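PDB 7BOR: probable enoyl-CoA hydratase/isomerase from Pseudomonas aeruginosa, which binds coenzyme A in a crotonase-type fold and may act as a delta(3)-delta(2)-enoyl-CoA isomerase. Local coordinates for residues 117-122 with 172-177; 123-128 with 161-166. All coordinates share one frame; numbering follows the deposited sequence.

Contact 1. Residues 117-122 with 172-177; sequences VFVGRN and GLANAA
Val-117 and Asn-175 hold each other by two hydrogen bonds, one to a side chain and one to the main chain. The amide OD1 of Asn-175 accepts from Val-117 N at 2.8 Å, with the donor tilted 21° from the carbonyl plane, and Asn-175 N donates in return to Val-117 O at 2.7 Å. Asn-175 CG stands beside its own backbone N, anti to the carbonyl carbon (chi1 -65°), and from there the amide brings OD1 to Val-117 N at the edge of the strand. Beyond it the pairing is parallel: Val-119 N bonds to Ala-176 O at 3.2 Å, and Ala-177 CA makes a CA-H...O contact with Val-119 O.

Apolar contacts lie on both faces of the ladder. On one, the Phe-118 ring presents its edge to Ala-176 CB, 3.8 Å from Phe-118 CD1, while His-187 meets the same ring edge-to-face. On the other, Val-119 sends CG1 to Ala-174 CB at 3.8 Å and lays CG2 against Ala-176 O and Ala-177, whose CB also lies 3.8 Å from Arg-121 CG.

Strand 176-178 thus joins the end of the six-stranded crotonase sheet beside 116-120. Asn-175 OD1 satisfies Val-117 N just ahead of that strand; Ala-176 N, by contrast, is buried without a partner. Small alanine side chains let Val-119, the Phe-118 ring and Arg-121 CG pack close.

Contact 2. Residues 123-128 with 161-166; sequences ARLKMP and QDFSGE
Leu-125 lies over one face of the Phe-163 ring, with CB 3.6 Å from the centroid and 16° off the ring normal, a CH-pi contact displaced toward the rim. Phe-163 CG is set between its backbone N and carbonyl carbon (chi1 55°), which folds the ring back across Leu-125. The leucine branches divide the work: CD2 follows the ring at CE2, while CD1 lies against the main chain at Phe-163 O and Gly-165 N. Met-127, bent at its thioether, brings CE to the ring edge, 4.1 Å from Phe-163 CE1, and Trp-171 meets the ring with planes about 45° apart.

Lys-126 and Asp-162 run side by side in the same direction. Lys-126 CB and Asp-162 CB are 3.4 Å apart. Lys-126 NZ nevertheless stays 4.1 Å from Asp-162 OD2, too far for a salt bridge.

Beneath the side chains, Leu-125 and Phe-163 form an antiparallel hydrogen-bonded pair: Leu-125 N to Phe-163 O at 2.8 Å and Phe-163 N to Leu-125 O at 2.9 Å. One water bridges Met-127 N and Gln-161 O. At the other end Gly-165 N donates a hydrogen bond to Ala-123 O from above its carbonyl plane, and the Ser-164 hydroxyl, at the N-cap, accepts from Gln-167 N.

The pairing lies just before Pro-128, which touches coenzyme A. One side is greasy and ring-centred; the other carries a loosely matched charge pair, whose lysine may add positive potential near the cofactor.

Overall arrangement
Both contacts are partly buried and sit on the same side of the chain's centre, contact 2 nested in the loop that contact 1 closes. Strand 116-120 leads into 124-126, and helix 165-171 into 176-178, so the two are successive pairings of the same two runs of chain: parallel at the end of the large sheet, antiparallel in the small one. They meet where Arg-121 O probably accepts a hydrogen bond from Glu-166 N and Val-119 CG2 packs on Gly-165 O. Contact 1 relies on alanine and valine methyls and an asparagine amide, away from the cofactor; contact 2 centres on an aromatic ring and extends to the coenzyme A pocket.

Contact 1. Residues 117-122 with 172-177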
loop_
_atom_site.group_PDB
_atom_site.type_symbol
_atom_site.label_atom_id
_atom_site.label_comp_id
_atom_site.label_asym_id
_atom_site.label_seq_id
_atom_site.Cartn_x
_atom_site.Cartn_y
_atom_site.Cartn_z
ATOM N N VAL A 117 7.013 -3.380 -7.648
ATOM C CA VAL A 117 6.065 -4.212 -6.915
ATOM C C VAL A 117 6.272 -5.643 -7.372
ATOM O O VAL A 117 6.143 -5.929 -8.569
ATOM C CB VAL A 117 4.616 -3.769 -7.167
ATOM C CG1 VAL A 117 3.621 -4.746 -6.557
ATOM C CG2 VAL A 117 4.404 -2.443 -6.564
ATOM N N PHE A 118 6.684 -6.519 -6.450
ATOM C CA PHE A 118 6.815 -7.949 -6.720
ATOM C C PHE A 118 5.806 -8.734 -5.901
ATOM O O PHE A 118 5.631 -8.476 -4.711
ATOM C CB PHE A 118 8.217 -8.406 -6.415
ATOM C CG PHE A 118 9.211 -7.684 -7.211
ATOM C CD1 PHE A 118 9.320 -7.923 -8.573
ATOM C CD2 PHE A 118 9.960 -6.696 -6.640
ATOM C CE1 PHE A 118 10.241 -7.188 -9.331
ATOM C CE2 PHE A 118 10.845 -5.946 -7.367
ATOM C CZ PHE A 118 11.019 -6.215 -8.700
ATOM N N VAL A 119 5.176 -9.718 -6.537
ATOM C CA VAL A 119 4.091 -10.452 -5.907
ATOM C C VAL A 119 4.291 -11.921 -6.180
ATOM O O VAL A 119 4.765 -12.303 -7.257
ATOM C CB VAL A 119 2.691 -10.042 -6.440
ATOM C CG1 VAL A 119 2.432 -8.578 -6.288
ATOM C CG2 VAL A 119 2.534 -10.404 -7.948
ATOM N N GLY A 120 3.862 -12.756 -5.234
ATOM C CA GLY A 120 3.669 -14.158 -5.555
ATOM C C GLY A 120 2.564 -14.351 -6.567
ATOM O O GLY A 120 1.544 -13.644 -6.554
ATOM N N ARG A 121 2.772 -15.339 -7.442
ATOM C CA ARG A 121 1.787 -15.587 -8.490
ATOM C C ARG A 121 0.379 -15.726 -7.931
ATOM O O ARG A 121 -0.629 -15.443 -8.623
ATOM C CB ARG A 121 2.158 -16.853 -9.282
ATOM C CG ARG A 121 2.893 -16.596 -10.458
ATOM C CD ARG A 121 3.067 -17.956 -11.303
ATOM N NE ARG A 121 3.994 -18.850 -10.627
ATOM C CZ ARG A 121 5.316 -18.868 -10.821
ATOM N NH1 ARG A 121 6.058 -19.757 -10.171
ATOM N NH2 ARG A 121 5.902 -18.021 -11.673
ATOM N N ASN A 122 0.287 -16.399 -6.785
ATOM C CA ASN A 122 -0.997 -16.713 -6.182
ATOM C C ASN A 122 -1.357 -15.758 -5.054
ATOM O O ASN A 122 -2.238 -16.083 -4.250
ATOM C CB ASN A 122 -1.033 -18.164 -5.631
ATOM C CG ASN A 122 -0.946 -19.226 -6.753
ATOM O OD1 ASN A 122 -1.924 -19.544 -7.415
ATOM N ND2 ASN A 122 0.249 -19.721 -6.978
ATOM N N GLY A 172 0.237 -4.757 -15.117
ATOM C CA GLY A 172 1.260 -3.775 -14.794
ATOM C C GLY A 172 1.115 -3.115 -13.435
ATOM O O GLY A 172 1.853 -2.173 -13.119
ATOM N N LEU A 173 0.193 -3.565 -12.602
ATOM C CA LEU A 173 0.265 -3.195 -11.197
ATOM C C LEU A 173 1.482 -3.816 -10.478
ATOM O O LEU A 173 2.067 -3.205 -9.561
ATOM C CB LEU A 173 -1.038 -3.615 -10.536
ATOM C CG LEU A 173 -2.315 -2.960 -11.045
ATOM C CD1 LEU A 173 -3.525 -3.408 -10.295
ATOM C CD2 LEU A 173 -2.160 -1.426 -10.906
ATOM N N ALA A 174 1.868 -5.022 -10.829
ATOM C CA ALA A 174 3.124 -5.549 -10.331
ATOM C C ALA A 174 4.127 -5.601 -11.479
ATOM O O ALA A 174 3.751 -5.692 -12.649
ATOM C CB ALA A 174 2.954 -6.940 -9.709
ATOM N N ASN A 175 5.414 -5.524 -11.136
ATOM C CA ASN A 175 6.450 -5.630 -12.158
ATOM C C ASN A 175 6.707 -7.097 -12.527
ATOM O O ASN A 175 7.124 -7.373 -13.650
ATOM C CB ASN A 175 7.768 -5.010 -11.693
ATOM C CG ASN A 175 7.655 -3.518 -11.480
ATOM O OD1 ASN A 175 7.169 -3.075 -10.426
ATOM N ND2 ASN A 175 8.054 -2.729 -12.504
ATOM N N ALA A 176 6.481 -8.027 -11.601
ATOM C CA ALA A 176 6.703 -9.452 -11.853
ATOM C C ALA A 176 5.902 -10.269 -10.855
ATOM O O ALA A 176 5.792 -9.898 -9.681
ATOM C CB ALA A 176 8.200 -9.808 -11.724
ATOM N N ALA A 177 5.353 -11.383 -11.331
ATOM C CA ALA A 177 4.716 -12.381 -10.495
ATOM C C ALA A 177 5.692 -13.557 -10.365
ATOM O O ALA A 177 6.194 -14.075 -11.373
ATOM C CB ALA A 177 3.391 -12.851 -11.088
#

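Contact 2. Residues 123-128 with 161-166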
loop_
_atom_site.group_PDB
_atom_site.type_symbol
_atom_site.label_atom_id
_atom_site.label_comp_id
_atom_site.label_asym_id
_atom_site.label_seq_id
_atom_site.Cartn_x
_atom_site.Cartn_y
_atom_site.Cartn_z
ATOM N N ALA A 123 -0.682 -14.614 -4.949
ATOM C CA ALA A 123 -1.161 -13.638 -3.986
ATOM C C ALA A 123 -2.596 -13.295 -4.349
ATOM O O ALA A 123 -3.030 -13.512 -5.479
ATOM C CB ALA A 123 -0.271 -12.389 -3.971
ATOM N N ARG A 124 -3.341 -12.765 -3.373
ATOM C CA ARG A 124 -4.768 -12.456 -3.530
ATOM C C ARG A 124 -4.992 -10.973 -3.271
ATOM O O ARG A 124 -5.022 -10.552 -2.118
ATOM C CB ARG A 124 -5.624 -13.234 -2.546
ATOM C CG ARG A 124 -5.761 -14.685 -2.832
ATOM C CD ARG A 124 -5.822 -15.535 -1.549
ATOM N NE ARG A 124 -5.962 -16.938 -1.925
ATOM C CZ ARG A 124 -7.007 -17.711 -1.632
ATOM N NH1 ARG A 124 -8.009 -17.263 -0.870
ATOM N NH2 ARG A 124 -7.033 -18.965 -2.079
ATOM N N LEU A 125 -5.215 -10.200 -4.317
ATOM C CA LEU A 125 -5.338 -8.760 -4.196
ATOM C C LEU A 125 -6.796 -8.368 -4.339
ATOM O O LEU A 125 -7.470 -8.833 -5.270
ATOM C CB LEU A 125 -4.515 -8.056 -5.266
ATOM C CG LEU A 125 -2.999 -8.189 -5.192
ATOM C CD1 LEU A 125 -2.603 -9.525 -5.911
ATOM C CD2 LEU A 125 -2.239 -6.990 -5.744
ATOM N N LYS A 126 -7.294 -7.500 -3.448
ATOM C CA LYS A 126 -8.560 -6.867 -3.796
ATOM C C LYS A 126 -8.794 -5.543 -3.075
ATOM O O LYS A 126 -8.177 -5.241 -2.057
ATOM C CB LYS A 126 -9.751 -7.790 -3.563
ATOM C CG LYS A 126 -10.203 -8.046 -2.193
ATOM C CD LYS A 126 -11.544 -8.795 -2.258
ATOM C CE LYS A 126 -12.042 -9.075 -0.863
ATOM N NZ LYS A 126 -12.240 -10.529 -0.521
ATOM N N MET A 127 -9.772 -4.801 -3.595
ATOM C CA MET A 127 -10.153 -3.485 -3.054
ATOM C C MET A 127 -11.624 -3.605 -2.683
ATOM O O MET A 127 -12.514 -3.379 -3.520
ATOM C CB MET A 127 -9.868 -2.384 -4.065
ATOM C CG MET A 127 -8.373 -2.133 -4.130
ATOM S SD MET A 127 -7.782 -1.198 -5.556
ATOM C CE MET A 127 -8.054 -2.482 -6.801
ATOM N N PRO A 128 -11.920 -4.088 -1.478
ATOM C CA PRO A 128 -13.292 -4.488 -1.168
ATOM C C PRO A 128 -14.127 -3.305 -0.663
ATOM O O PRO A 128 -15.133 -3.525 0.027
ATOM C CB PRO A 128 -13.094 -5.575 -0.099
ATOM C CG PRO A 128 -11.917 -5.139 0.652
ATOM C CD PRO A 128 -10.997 -4.434 -0.392
ATOM N N GLN A 161 -13.761 -6.783 -7.381
ATOM C CA GLN A 161 -13.277 -8.073 -7.879
ATOM C C GLN A 161 -11.852 -8.330 -7.415
ATOM O O GLN A 161 -10.978 -7.478 -7.563
ATOM C CB GLN A 161 -13.353 -8.078 -9.411
ATOM C CG GLN A 161 -12.777 -9.319 -10.104
ATOM C CD GLN A 161 -13.551 -10.565 -9.798
ATOM O OE1 GLN A 161 -14.765 -10.657 -10.031
ATOM N NE2 GLN A 161 -12.865 -11.530 -9.255
ATOM N N ASP A 162 -11.601 -9.503 -6.852
ATOM C CA ASP A 162 -10.217 -9.782 -6.505
ATOM C C ASP A 162 -9.476 -10.365 -7.702
ATOM O O ASP A 162 -10.054 -10.718 -8.736
ATOM C CB ASP A 162 -10.068 -10.715 -5.297
ATOM C CG ASP A 162 -10.992 -11.873 -5.336
ATOM O OD1 ASP A 162 -11.002 -12.522 -6.386
ATOM O OD2 ASP A 162 -11.694 -12.119 -4.308
ATOM N N PHE A 163 -8.165 -10.378 -7.570
ATOM C CA PHE A 163 -7.312 -10.757 -8.668
ATOM C C PHE A 163 -6.033 -11.326 -8.108
ATOM O O PHE A 163 -5.692 -11.106 -6.945
ATOM C CB PHE A 163 -7.043 -9.596 -9.611
ATOM C CG PHE A 163 -6.479 -8.359 -8.987
ATOM C CD1 PHE A 163 -7.307 -7.416 -8.348
ATOM C CD2 PHE A 163 -5.137 -8.043 -9.129
ATOM C CE1 PHE A 163 -6.776 -6.229 -7.845
ATOM C CE2 PHE A 163 -4.625 -6.827 -8.648
ATOM C CZ PHE A 163 -5.439 -5.939 -8.005
ATOM N N SER A 164 -5.397 -12.156 -8.912
ATOM C CA SER A 164 -4.203 -12.871 -8.489
ATOM C C SER A 164 -2.978 -12.016 -8.753
ATOM O O SER A 164 -3.002 -11.071 -9.554
ATOM C CB SER A 164 -4.032 -14.180 -9.269
ATOM O OG SER A 164 -3.759 -13.877 -10.672
ATOM N N GLY A 165 -1.876 -12.382 -8.099
ATOM C CA GLY A 165 -0.606 -11.743 -8.405
ATOM C C GLY A 165 -0.233 -11.858 -9.875
ATOM O O GLY A 165 0.346 -10.935 -10.459
ATOM N N GLU A 166 -0.471 -13.030 -10.460
ATOM C CA GLU A 166 -0.279 -13.209 -11.892
ATOM C C GLU A 166 -1.013 -12.107 -12.668
ATOM O O GLU A 166 -0.441 -11.451 -13.548
ATOM C CB GLU A 166 -0.783 -14.604 -12.289
ATOM C CG GLU A 166 -0.395 -14.983 -13.708
ATOM C CD GLU A 166 0.979 -15.662 -13.736
ATOM O OE1 GLU A 166 1.058 -16.901 -13.467
ATOM O OE2 GLU A 166 1.977 -14.947 -13.988
HETATM O O HOH W 1 -10.670 -5.275 -6.286
#